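Local coordinates for protein tricorn protease (Thermoplasma acidophilum, PDB 1K32) that probably cleaves peptides as a hexameric serine protease, taking part in protein degradation, perhaps with beta propellers that gate substrate entry and product exit, at residues 112-123 against 149-159; 561-572 against 610-619. One frame throughout, in Å; residues are numbered along the deposited sequence.

Contact 1: residues 112-123 against 149-159; sequences AGFDPDGNLIIS and LNLGPATHILF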
loop_
_atom_site.group_PDB
_atom_site.type_symbol
_atom_site.label_atom_id
_atom_site.label_comp_id
_atom_site.label_asym_id
_atom_site.label_seq_id
_atom_site.Cartn_x
_atom_site.Cartn_y
_atom_site.Cartn_z
ATOM N N ALA A 112 -52.111 -35.562 -27.644
ATOM C CA ALA A 112 -53.525 -35.268 -27.419
ATOM C C ALA A 112 -54.435 -36.262 -28.137
ATOM O O ALA A 112 -55.574 -36.497 -27.711
ATOM C CB ALA A 112 -53.834 -33.852 -27.886
ATOM N N GLY A 113 -53.924 -36.840 -29.223
ATOM C CA GLY A 113 -54.693 -37.791 -29.999
ATOM C C GLY A 113 -54.137 -37.934 -31.407
ATOM O O GLY A 113 -53.062 -37.410 -31.722
ATOM N N PHE A 114 -54.855 -38.667 -32.249
ATOM C CA PHE A 114 -54.437 -38.869 -33.627
ATOM C C PHE A 114 -55.627 -38.628 -34.543
ATOM O O PHE A 114 -56.733 -39.115 -34.276
ATOM C CB PHE A 114 -53.902 -40.286 -33.829
ATOM C CG PHE A 114 -52.776 -40.646 -32.913
ATOM C CD1 PHE A 114 -53.034 -41.157 -31.644
ATOM C CD2 PHE A 114 -51.450 -40.467 -33.311
ATOM C CE1 PHE A 114 -51.991 -41.487 -30.780
ATOM C CE2 PHE A 114 -50.403 -40.792 -32.460
ATOM C CZ PHE A 114 -50.675 -41.307 -31.185
ATOM N N ASP A 115 -55.401 -37.879 -35.620
ATOM C CA ASP A 115 -56.472 -37.579 -36.539
ATOM C C ASP A 115 -56.769 -38.794 -37.416
ATOM O O ASP A 115 -56.057 -39.796 -37.360
ATOM C CB ASP A 115 -56.131 -36.324 -37.371
ATOM C CG ASP A 115 -55.043 -36.560 -38.400
ATOM O OD1 ASP A 115 -54.440 -35.565 -38.849
ATOM O OD2 ASP A 115 -54.798 -37.722 -38.776
ATOM N N PRO A 116 -57.843 -38.732 -38.213
ATOM C CA PRO A 116 -58.215 -39.847 -39.091
ATOM C C PRO A 116 -57.108 -40.328 -40.037
ATOM O O PRO A 116 -57.065 -41.506 -40.372
ATOM C CB PRO A 116 -59.433 -39.305 -39.833
ATOM C CG PRO A 116 -60.063 -38.407 -38.804
ATOM C CD PRO A 116 -58.854 -37.664 -38.270
ATOM N N ASP A 117 -56.223 -39.427 -40.461
ATOM C CA ASP A 117 -55.122 -39.787 -41.354
ATOM C C ASP A 117 -53.989 -40.471 -40.587
ATOM O O ASP A 117 -53.061 -41.011 -41.181
ATOM C CB ASP A 117 -54.581 -38.536 -42.063
ATOM C CG ASP A 117 -55.520 -38.020 -43.153
ATOM O OD1 ASP A 117 -55.262 -36.923 -43.693
ATOM O OD2 ASP A 117 -56.508 -38.707 -43.483
ATOM N N GLY A 118 -54.074 -40.450 -39.260
ATOM C CA GLY A 118 -53.047 -41.067 -38.440
ATOM C C GLY A 118 -51.965 -40.105 -37.981
ATOM O O GLY A 118 -50.963 -40.530 -37.403
ATOM N N ASN A 119 -52.151 -38.811 -38.227
ATOM C CA ASN A 119 -51.149 -37.836 -37.811
ATOM C C ASN A 119 -51.244 -37.511 -36.334
ATOM O O ASN A 119 -52.338 -37.425 -35.766
ATOM C CB ASN A 119 -51.285 -36.540 -38.608
ATOM C CG ASN A 119 -51.210 -36.771 -40.098
ATOM O OD1 ASN A 119 -52.168 -36.514 -40.825
ATOM N ND2 ASN A 119 -50.072 -37.266 -40.562
ATOM N N LEU A 120 -50.085 -37.320 -35.716
ATOM C CA LEU A 120 -50.021 -36.984 -34.304
ATOM C C LEU A 120 -50.548 -35.578 -34.023
ATOM O O LEU A 120 -50.212 -34.629 -34.725
ATOM C CB LEU A 120 -48.580 -37.070 -33.814
ATOM C CG LEU A 120 -48.319 -36.599 -32.380
ATOM C CD1 LEU A 120 -49.130 -37.444 -31.410
ATOM C CD2 LEU A 120 -46.828 -36.710 -32.071
ATOM N N ILE A 121 -51.400 -35.468 -33.005
ATOM C CA ILE A 121 -51.919 -34.179 -32.562
ATOM C C ILE A 121 -51.360 -34.021 -31.155
ATOM O O ILE A 121 -51.494 -34.926 -30.325
ATOM C CB ILE A 121 -53.466 -34.135 -32.457
ATOM C CG1 ILE A 121 -54.104 -34.501 -33.803
ATOM C CG2 ILE A 121 -53.895 -32.720 -32.028
ATOM C CD1 ILE A 121 -53.695 -33.570 -34.937
ATOM N N ILE A 122 -50.723 -32.887 -30.894
ATOM C CA ILE A 122 -50.156 -32.638 -29.587
ATOM C C ILE A 122 -50.854 -31.492 -28.907
ATOM O O ILE A 122 -51.500 -30.669 -29.553
ATOM C CB ILE A 122 -48.633 -32.313 -29.642
ATOM C CG1 ILE A 122 -48.373 -31.076 -30.500
ATOM C CG2 ILE A 122 -47.866 -33.516 -30.144
ATOM C CD1 ILE A 122 -46.893 -30.655 -30.500
ATOM N N SER A 123 -50.726 -31.464 -27.586
ATOM C CA SER A 123 -51.324 -30.422 -26.781
ATOM C C SER A 123 -50.174 -29.726 -26.086
ATOM O O SER A 123 -49.355 -30.383 -25.451
ATOM C CB SER A 123 -52.260 -31.034 -25.755
ATOM O OG SER A 123 -52.663 -30.068 -24.826
ATOM N N LEU A 149 -54.779 -26.202 -34.599
ATOM C CA LEU A 149 -56.137 -26.583 -34.967
ATOM C C LEU A 149 -57.090 -25.478 -34.578
ATOM O O LEU A 149 -58.221 -25.440 -35.038
ATOM C CB LEU A 149 -56.527 -27.897 -34.287
ATOM C CG LEU A 149 -55.584 -29.077 -34.567
ATOM C CD1 LEU A 149 -56.273 -30.361 -34.146
ATOM C CD2 LEU A 149 -55.209 -29.135 -36.058
ATOM N N ASN A 150 -56.622 -24.578 -33.716
ATOM C CA ASN A 150 -57.403 -23.432 -33.258
ATOM C C ASN A 150 -58.731 -23.782 -32.626
ATOM O O ASN A 150 -59.744 -23.147 -32.920
ATOM C CB ASN A 150 -57.643 -22.486 -34.430
ATOM C CG ASN A 150 -56.363 -21.911 -34.960
ATOM O OD1 ASN A 150 -56.169 -21.808 -36.164
ATOM N ND2 ASN A 150 -55.472 -21.533 -34.057
ATOM N N LEU A 151 -58.728 -24.788 -31.762
ATOM C CA LEU A 151 -59.947 -25.212 -31.090
ATOM C C LEU A 151 -59.907 -24.812 -29.616
ATOM O O LEU A 151 -60.748 -25.242 -28.817
ATOM C CB LEU A 151 -60.107 -26.727 -31.238
ATOM C CG LEU A 151 -60.325 -27.217 -32.675
ATOM C CD1 LEU A 151 -59.988 -28.700 -32.809
ATOM C CD2 LEU A 151 -61.767 -26.952 -33.074
ATOM N N GLY A 152 -58.934 -23.974 -29.268
ATOM C CA GLY A 152 -58.773 -23.520 -27.896
ATOM C C GLY A 152 -58.000 -24.528 -27.061
ATOM O O GLY A 152 -57.558 -25.546 -27.591
ATOM N N PRO A 153 -57.815 -24.276 -25.751
ATOM C CA PRO A 153 -57.078 -25.224 -24.903
ATOM C C PRO A 153 -57.782 -26.569 -24.825
ATOM O O PRO A 153 -59.006 -26.639 -24.757
ATOM C CB PRO A 153 -57.025 -24.521 -23.547
ATOM C CG PRO A 153 -58.253 -23.652 -23.557
ATOM C CD PRO A 153 -58.263 -23.106 -24.976
ATOM N N ALA A 154 -57.004 -27.640 -24.861
ATOM C CA ALA A 154 -57.571 -28.979 -24.778
ATOM C C ALA A 154 -56.515 -29.965 -24.329
ATOM O O ALA A 154 -55.305 -29.727 -24.468
ATOM C CB ALA A 154 -58.151 -29.402 -26.126
ATOM N N THR A 155 -56.983 -31.076 -23.784
ATOM C CA THR A 155 -56.104 -32.121 -23.296
ATOM C C THR A 155 -56.175 -33.313 -24.242
ATOM O O THR A 155 -55.159 -33.895 -24.605
ATOM C CB THR A 155 -56.530 -32.572 -21.880
ATOM O OG1 THR A 155 -56.530 -31.444 -20.998
ATOM C CG2 THR A 155 -55.581 -33.628 -21.351
ATOM N N HIS A 156 -57.393 -33.682 -24.622
ATOM C CA HIS A 156 -57.601 -34.803 -25.523
ATOM C C HIS A 156 -58.481 -34.444 -26.717
ATOM O O HIS A 156 -59.379 -33.604 -26.623
ATOM C CB HIS A 156 -58.276 -35.974 -24.803
ATOM C CG HIS A 156 -57.515 -36.508 -23.632
ATOM N ND1 HIS A 156 -57.644 -35.992 -22.360
ATOM C CD2 HIS A 156 -56.637 -37.536 -23.533
ATOM C CE1 HIS A 156 -56.882 -36.681 -21.529
ATOM N NE2 HIS A 156 -56.261 -37.623 -22.215
ATOM N N ILE A 157 -58.206 -35.085 -27.847
ATOM C CA ILE A 157 -59.026 -34.902 -29.024
ATOM C C ILE A 157 -59.218 -36.277 -29.643
ATOM O O ILE A 157 -58.256 -37.004 -29.881
ATOM C CB ILE A 157 -58.404 -33.948 -30.084
ATOM C CG1 ILE A 157 -59.358 -33.858 -31.280
ATOM C CG2 ILE A 157 -57.038 -34.458 -30.551
ATOM C CD1 ILE A 157 -59.151 -32.640 -32.147
ATOM N N LEU A 158 -60.477 -36.638 -29.861
ATOM C CA LEU A 158 -60.816 -37.908 -30.459
ATOM C C LEU A 158 -61.621 -37.606 -31.715
ATOM O O LEU A 158 -62.160 -36.510 -31.873
ATOM C CB LEU A 158 -61.649 -38.741 -29.491
ATOM C CG LEU A 158 -61.120 -38.824 -28.057
ATOM C CD1 LEU A 158 -62.122 -39.583 -27.194
ATOM C CD2 LEU A 158 -59.755 -39.506 -28.042
ATOM N N PHE A 159 -61.698 -38.576 -32.613
ATOM C CA PHE A 159 -62.441 -38.385 -33.844
ATOM C C PHE A 159 -63.418 -39.528 -34.006
ATOM O O PHE A 159 -63.054 -40.690 -33.872
ATOM C CB PHE A 159 -61.498 -38.335 -35.045
ATOM C CG PHE A 159 -60.523 -37.197 -35.005
ATOM C CD1 PHE A 159 -59.461 -37.205 -34.112
ATOM C CD2 PHE A 159 -60.669 -36.111 -35.865
ATOM C CE1 PHE A 159 -58.550 -36.147 -34.071
ATOM C CE2 PHE A 159 -59.773 -35.048 -35.834
ATOM C CZ PHE A 159 -58.706 -35.066 -34.933
HETATM O O HOH W 1 -57.293 -39.484 -31.218
#
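The A112 carbonyl receives I157 N at the one backbone hydrogen bond across the contact (O to N 3.0 Å, N-H...O 163°), where strands 112-114 and 156-159 run side by side at 4.7 Å with their directions 22° apart. Beyond it the strands diverge, and a water fills the next rung, accepting from F114 N at 2.8 Å and donating to I157 O at 3.0 Å. The bond leaves from a classic bulge, since A112 N and G113 N both reach I121 O from the same face of its plane.

F159 lies against the start of the turn, at D115 and P116. Over one face of its ring lie D115 CA, 3.8 Å from the centroid, and P116 CD, at 3.7 Å; both stand near enough to the ring normal to count as CH-pi contacts, though offset toward the rim. D115 shapes this turn: OD2 accepts N119 N from above the carboxylate plane and, weakly, D117 N and G118 N. On the returning strand, I121 CG2 meets I157 CG2 at 3.9 Å, the side chains crossing at about a right angle, and also touches L149 CD1. S123 swings OG away from its own backbone N (chi1 170°) and donates to A154 O at 2.7 Å, nearly in line with that C=O.

A154 O is also gripped by T134 OG1. The paired strands 110-114 and 156-160 are the first strands of two successive four-stranded antiparallel blades of a six-bladed beta propeller, strands 120-124, 135-140 and 145-148 completing the earlier blade.

Contact 2: residues 561-572 against 610-619; sequences MIIPLESSILIY and LTDLRLSADR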
loop_
_atom_site.group_PDB
_atom_site.type_symbol
_atom_site.label_atom_id
_atom_site.label_comp_id
_atom_site.label_asym_id
_atom_site.label_seq_id
_atom_site.Cartn_x
_atom_site.Cartn_y
_atom_site.Cartn_z
ATOM N N MET A 561 -29.998 -9.258 12.425
ATOM C CA MET A 561 -29.233 -9.790 13.532
ATOM C C MET A 561 -28.295 -8.732 14.093
ATOM O O MET A 561 -27.786 -7.862 13.357
ATOM C CB MET A 561 -28.430 -11.007 13.069
ATOM C CG MET A 561 -27.737 -11.781 14.189
ATOM S SD MET A 561 -26.500 -12.964 13.564
ATOM C CE MET A 561 -27.467 -13.831 12.282
ATOM N N ILE A 562 -28.092 -8.798 15.405
ATOM C CA ILE A 562 -27.202 -7.882 16.100
ATOM C C ILE A 562 -26.308 -8.705 17.019
ATOM O O ILE A 562 -26.784 -9.567 17.771
ATOM C CB ILE A 562 -27.983 -6.825 16.928
ATOM C CG1 ILE A 562 -26.996 -5.915 17.663
ATOM C CG2 ILE A 562 -28.911 -7.495 17.919
ATOM C CD1 ILE A 562 -27.645 -4.750 18.398
ATOM N N ILE A 563 -25.008 -8.456 16.927
ATOM C CA ILE A 563 -24.028 -9.164 17.733
ATOM C C ILE A 563 -23.154 -8.152 18.482
ATOM O O ILE A 563 -22.230 -7.570 17.914
ATOM C CB ILE A 563 -23.138 -10.058 16.829
ATOM C CG1 ILE A 563 -24.009 -11.103 16.130
ATOM C CG2 ILE A 563 -22.039 -10.741 17.656
ATOM C CD1 ILE A 563 -23.284 -11.866 15.043
ATOM N N PRO A 564 -23.450 -7.920 19.768
ATOM C CA PRO A 564 -22.678 -6.974 20.572
ATOM C C PRO A 564 -21.317 -7.549 20.984
ATOM O O PRO A 564 -21.238 -8.628 21.572
ATOM C CB PRO A 564 -23.586 -6.737 21.770
ATOM C CG PRO A 564 -24.182 -8.095 21.978
ATOM C CD PRO A 564 -24.546 -8.508 20.560
ATOM N N LEU A 565 -20.259 -6.817 20.664
ATOM C CA LEU A 565 -18.901 -7.233 20.994
ATOM C C LEU A 565 -18.279 -6.255 21.987
ATOM O O LEU A 565 -18.937 -5.313 22.433
ATOM C CB LEU A 565 -18.053 -7.306 19.725
ATOM C CG LEU A 565 -18.560 -8.318 18.694
ATOM C CD1 LEU A 565 -17.733 -8.220 17.420
ATOM C CD2 LEU A 565 -18.491 -9.710 19.282
ATOM N N GLU A 566 -17.011 -6.473 22.323
ATOM C CA GLU A 566 -16.330 -5.612 23.285
ATOM C C GLU A 566 -16.390 -4.137 22.914
ATOM O O GLU A 566 -16.949 -3.329 23.653
ATOM C CB GLU A 566 -14.872 -6.049 23.455
ATOM C CG GLU A 566 -14.138 -5.292 24.557
ATOM C CD GLU A 566 -12.800 -5.917 24.913
ATOM O OE1 GLU A 566 -12.138 -5.408 25.842
ATOM O OE2 GLU A 566 -12.410 -6.915 24.264
ATOM N N SER A 567 -15.821 -3.777 21.770
ATOM C CA SER A 567 -15.837 -2.384 21.363
ATOM C C SER A 567 -16.556 -2.143 20.041
ATOM O O SER A 567 -16.358 -1.119 19.393
ATOM C CB SER A 567 -14.405 -1.838 21.304
ATOM O OG SER A 567 -13.560 -2.686 20.552
ATOM N N SER A 568 -17.403 -3.084 19.646
ATOM C CA SER A 568 -18.154 -2.933 18.409
ATOM C C SER A 568 -19.384 -3.812 18.407
ATOM O O SER A 568 -19.506 -4.733 19.219
ATOM C CB SER A 568 -17.284 -3.284 17.202
ATOM O OG SER A 568 -16.905 -4.642 17.244
ATOM N N ILE A 569 -20.294 -3.511 17.487
ATOM C CA ILE A 569 -21.520 -4.262 17.334
ATOM C C ILE A 569 -21.650 -4.664 15.873
ATOM O O ILE A 569 -21.585 -3.811 14.988
ATOM C CB ILE A 569 -22.738 -3.407 17.749
ATOM C CG1 ILE A 569 -22.607 -3.032 19.230
ATOM C CG2 ILE A 569 -24.020 -4.152 17.484
ATOM C CD1 ILE A 569 -23.657 -2.094 19.738
ATOM N N LEU A 570 -21.802 -5.961 15.617
ATOM C CA LEU A 570 -21.954 -6.431 14.249
ATOM C C LEU A 570 -23.434 -6.435 13.966
ATOM O O LEU A 570 -24.236 -6.702 14.860
ATOM C CB LEU A 570 -21.384 -7.844 14.077
ATOM C CG LEU A 570 -19.869 -7.997 13.884
ATOM C CD1 LEU A 570 -19.481 -7.627 12.464
ATOM C CD2 LEU A 570 -19.133 -7.117 14.865
ATOM N N ILE A 571 -23.799 -6.126 12.729
ATOM C CA ILE A 571 -25.201 -6.090 12.345
ATOM C C ILE A 571 -25.415 -6.668 10.953
ATOM O O ILE A 571 -24.733 -6.290 10.003
ATOM C CB ILE A 571 -25.734 -4.647 12.338
ATOM C CG1 ILE A 571 -25.554 -4.017 13.721
ATOM C CG2 ILE A 571 -27.196 -4.648 11.900
ATOM C CD1 ILE A 571 -25.801 -2.524 13.764
ATOM N N TYR A 572 -26.364 -7.589 10.839
ATOM C CA TYR A 572 -26.680 -8.186 9.554
ATOM C C TYR A 572 -27.717 -7.261 8.932
ATOM O O TYR A 572 -28.800 -7.078 9.479
ATOM C CB TYR A 572 -27.273 -9.584 9.727
ATOM C CG TYR A 572 -27.340 -10.368 8.434
ATOM C CD1 TYR A 572 -26.331 -11.264 8.094
ATOM C CD2 TYR A 572 -28.401 -10.202 7.544
ATOM C CE1 TYR A 572 -26.365 -11.982 6.904
ATOM C CE2 TYR A 572 -28.453 -10.920 6.343
ATOM C CZ TYR A 572 -27.423 -11.813 6.029
ATOM O OH TYR A 572 -27.450 -12.540 4.850
ATOM N N LEU A 610 -23.999 -11.965 1.318
ATOM C CA LEU A 610 -24.352 -13.038 2.239
ATOM C C LEU A 610 -25.805 -13.457 2.068
ATOM O O LEU A 610 -26.617 -12.715 1.521
ATOM C CB LEU A 610 -24.128 -12.597 3.687
ATOM C CG LEU A 610 -22.727 -12.103 4.057
ATOM C CD1 LEU A 610 -22.707 -11.701 5.530
ATOM C CD2 LEU A 610 -21.695 -13.188 3.773
ATOM N N THR A 611 -26.131 -14.651 2.544
ATOM C CA THR A 611 -27.496 -15.149 2.461
ATOM C C THR A 611 -27.859 -15.818 3.775
ATOM O O THR A 611 -29.020 -16.133 4.020
ATOM C CB THR A 611 -27.654 -16.175 1.320
ATOM O OG1 THR A 611 -26.758 -17.270 1.539
ATOM C CG2 THR A 611 -27.331 -15.539 -0.017
ATOM N N ASP A 612 -26.858 -16.023 4.625
ATOM C CA ASP A 612 -27.069 -16.670 5.913
ATOM C C ASP A 612 -25.805 -16.492 6.759
ATOM O O ASP A 612 -24.698 -16.400 6.217
ATOM C CB ASP A 612 -27.359 -18.162 5.690
ATOM C CG ASP A 612 -27.971 -18.842 6.911
ATOM O OD1 ASP A 612 -28.126 -20.084 6.878
ATOM O OD2 ASP A 612 -28.303 -18.151 7.898
ATOM N N LEU A 613 -25.967 -16.424 8.078
ATOM C CA LEU A 613 -24.825 -16.258 8.979
ATOM C C LEU A 613 -24.996 -17.005 10.295
ATOM O O LEU A 613 -26.054 -16.943 10.923
ATOM C CB LEU A 613 -24.590 -14.777 9.283
ATOM C CG LEU A 613 -23.344 -14.444 10.127
ATOM C CD1 LEU A 613 -22.881 -13.023 9.827
ATOM C CD2 LEU A 613 -23.641 -14.621 11.614
ATOM N N ARG A 614 -23.938 -17.694 10.710
ATOM C CA ARG A 614 -23.923 -18.451 11.960
ATOM C C ARG A 614 -22.731 -17.978 12.785
ATOM O O ARG A 614 -21.638 -17.803 12.254
ATOM C CB ARG A 614 -23.772 -19.951 11.688
ATOM C CG ARG A 614 -24.988 -20.632 11.097
ATOM C CD ARG A 614 -26.176 -20.543 12.032
ATOM N NE ARG A 614 -27.040 -21.707 11.897
ATOM C CZ ARG A 614 -27.678 -22.045 10.782
ATOM N NH1 ARG A 614 -28.441 -23.131 10.764
ATOM N NH2 ARG A 614 -27.563 -21.299 9.689
ATOM N N LEU A 615 -22.931 -17.784 14.082
ATOM C CA LEU A 615 -21.842 -17.323 14.931
ATOM C C LEU A 615 -21.518 -18.379 15.983
ATOM O O LEU A 615 -22.418 -18.985 16.556
ATOM C CB LEU A 615 -22.239 -16.020 15.621
ATOM C CG LEU A 615 -21.156 -14.978 15.907
ATOM C CD1 LEU A 615 -21.638 -14.121 17.072
ATOM C CD2 LEU A 615 -19.829 -15.630 16.262
ATOM N N SER A 616 -20.232 -18.590 16.242
ATOM C CA SER A 616 -19.825 -19.582 17.230
ATOM C C SER A 616 -20.165 -19.153 18.653
ATOM O O SER A 616 -20.429 -17.983 18.914
ATOM C CB SER A 616 -18.326 -19.871 17.121
ATOM O OG SER A 616 -17.549 -18.778 17.560
ATOM N N ALA A 617 -20.154 -20.118 19.565
ATOM C CA ALA A 617 -20.466 -19.890 20.975
ATOM C C ALA A 617 -19.579 -18.838 21.634
ATOM O O ALA A 617 -20.062 -17.974 22.354
ATOM C CB ALA A 617 -20.356 -21.218 21.742
ATOM N N ASP A 618 -18.279 -18.916 21.383
ATOM C CA ASP A 618 -17.337 -17.976 21.967
ATOM C C ASP A 618 -17.237 -16.674 21.167
ATOM O O ASP A 618 -16.393 -15.825 21.457
ATOM C CB ASP A 618 -15.958 -18.630 22.057
ATOM C CG ASP A 618 -15.401 -18.992 20.698
ATOM O OD1 ASP A 618 -14.268 -19.517 20.633
ATOM O OD2 ASP A 618 -16.100 -18.746 19.691
ATOM N N ARG A 619 -18.091 -16.524 20.159
ATOM C CA ARG A 619 -18.107 -15.332 19.313
ATOM C C ARG A 619 -16.801 -15.097 18.553
ATOM O O ARG A 619 -16.535 -13.982 18.102
ATOM C CB ARG A 619 -18.419 -14.082 20.147
ATOM C CG ARG A 619 -19.774 -14.084 20.832
ATOM C CD ARG A 619 -20.034 -12.746 21.515
ATOM N NE ARG A 619 -21.238 -12.765 22.338
ATOM C CZ ARG A 619 -21.378 -13.504 23.435
ATOM N NH1 ARG A 619 -22.509 -13.466 24.125
ATOM N NH2 ARG A 619 -20.382 -14.280 23.846
#
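L610 lies obliquely across the Y572 side chain, its CB 3.5 Å from Y572 OH. Y572 reaches this corner because its CG is anti to the backbone N (chi1 -167°). At T611 the chain itself passes from one blade into the next, and the hydroxyl is close to T611 N, but at too poor an angle for a hydrogen bond. D612 faces away and forms a salt bridge with R614, NH2 to OD1 3.1 Å, whose hydrogen bond is weak because strongly bent; R614 NH1 has a second acidic partner in D302.

L613 turns inward and slides past the tyrosine ring, CB to Y572 CE1 4.1 Å. Its CD2 meets M561 SD at 3.8 Å, the methionine bending at its last torsion (chi3 -50°) to lay CE beside L613 O. Strands 561-564 and 612-615 are 10.3 Å apart and 28° from parallel, too far for backbone pairing: these inner strands of the last two blades of a seven-bladed beta propeller meet mainly through side chains.

L615 then meets I563 tip to tip. Its CD1 lies 3.5 Å from both I563 CD1 and I563 CG2, tighter than normal van der Waals contact. At the end of the type I turn 616-619, where S616 OG donates to D618 OD2, R619 runs extended alongside L565 in the opposite direction, CD to L565 CD2 4.1 Å, and its NH2 forms a salt bridge with D430.

How the contacts relate
Contacts 1 and 2 are each a seam between consecutive propeller blades, but in different propellers: contact 1 joins the third and fourth blades of the six-bladed one, contact 2 the sixth and seventh of the seven-bladed one. Their centres are 62 Å apart on opposite sides of the chain's centre, with nearest atoms about 37 Å apart, so neither touches the other. The seams differ in chemistry, since contact 1 keeps a direct and a water-bridged backbone link whereas contact 2 has no clear hydrogen bond between its segments. No catalytic residue is identified in either; both are structural packing between blades of propellers that may serve substrate gating.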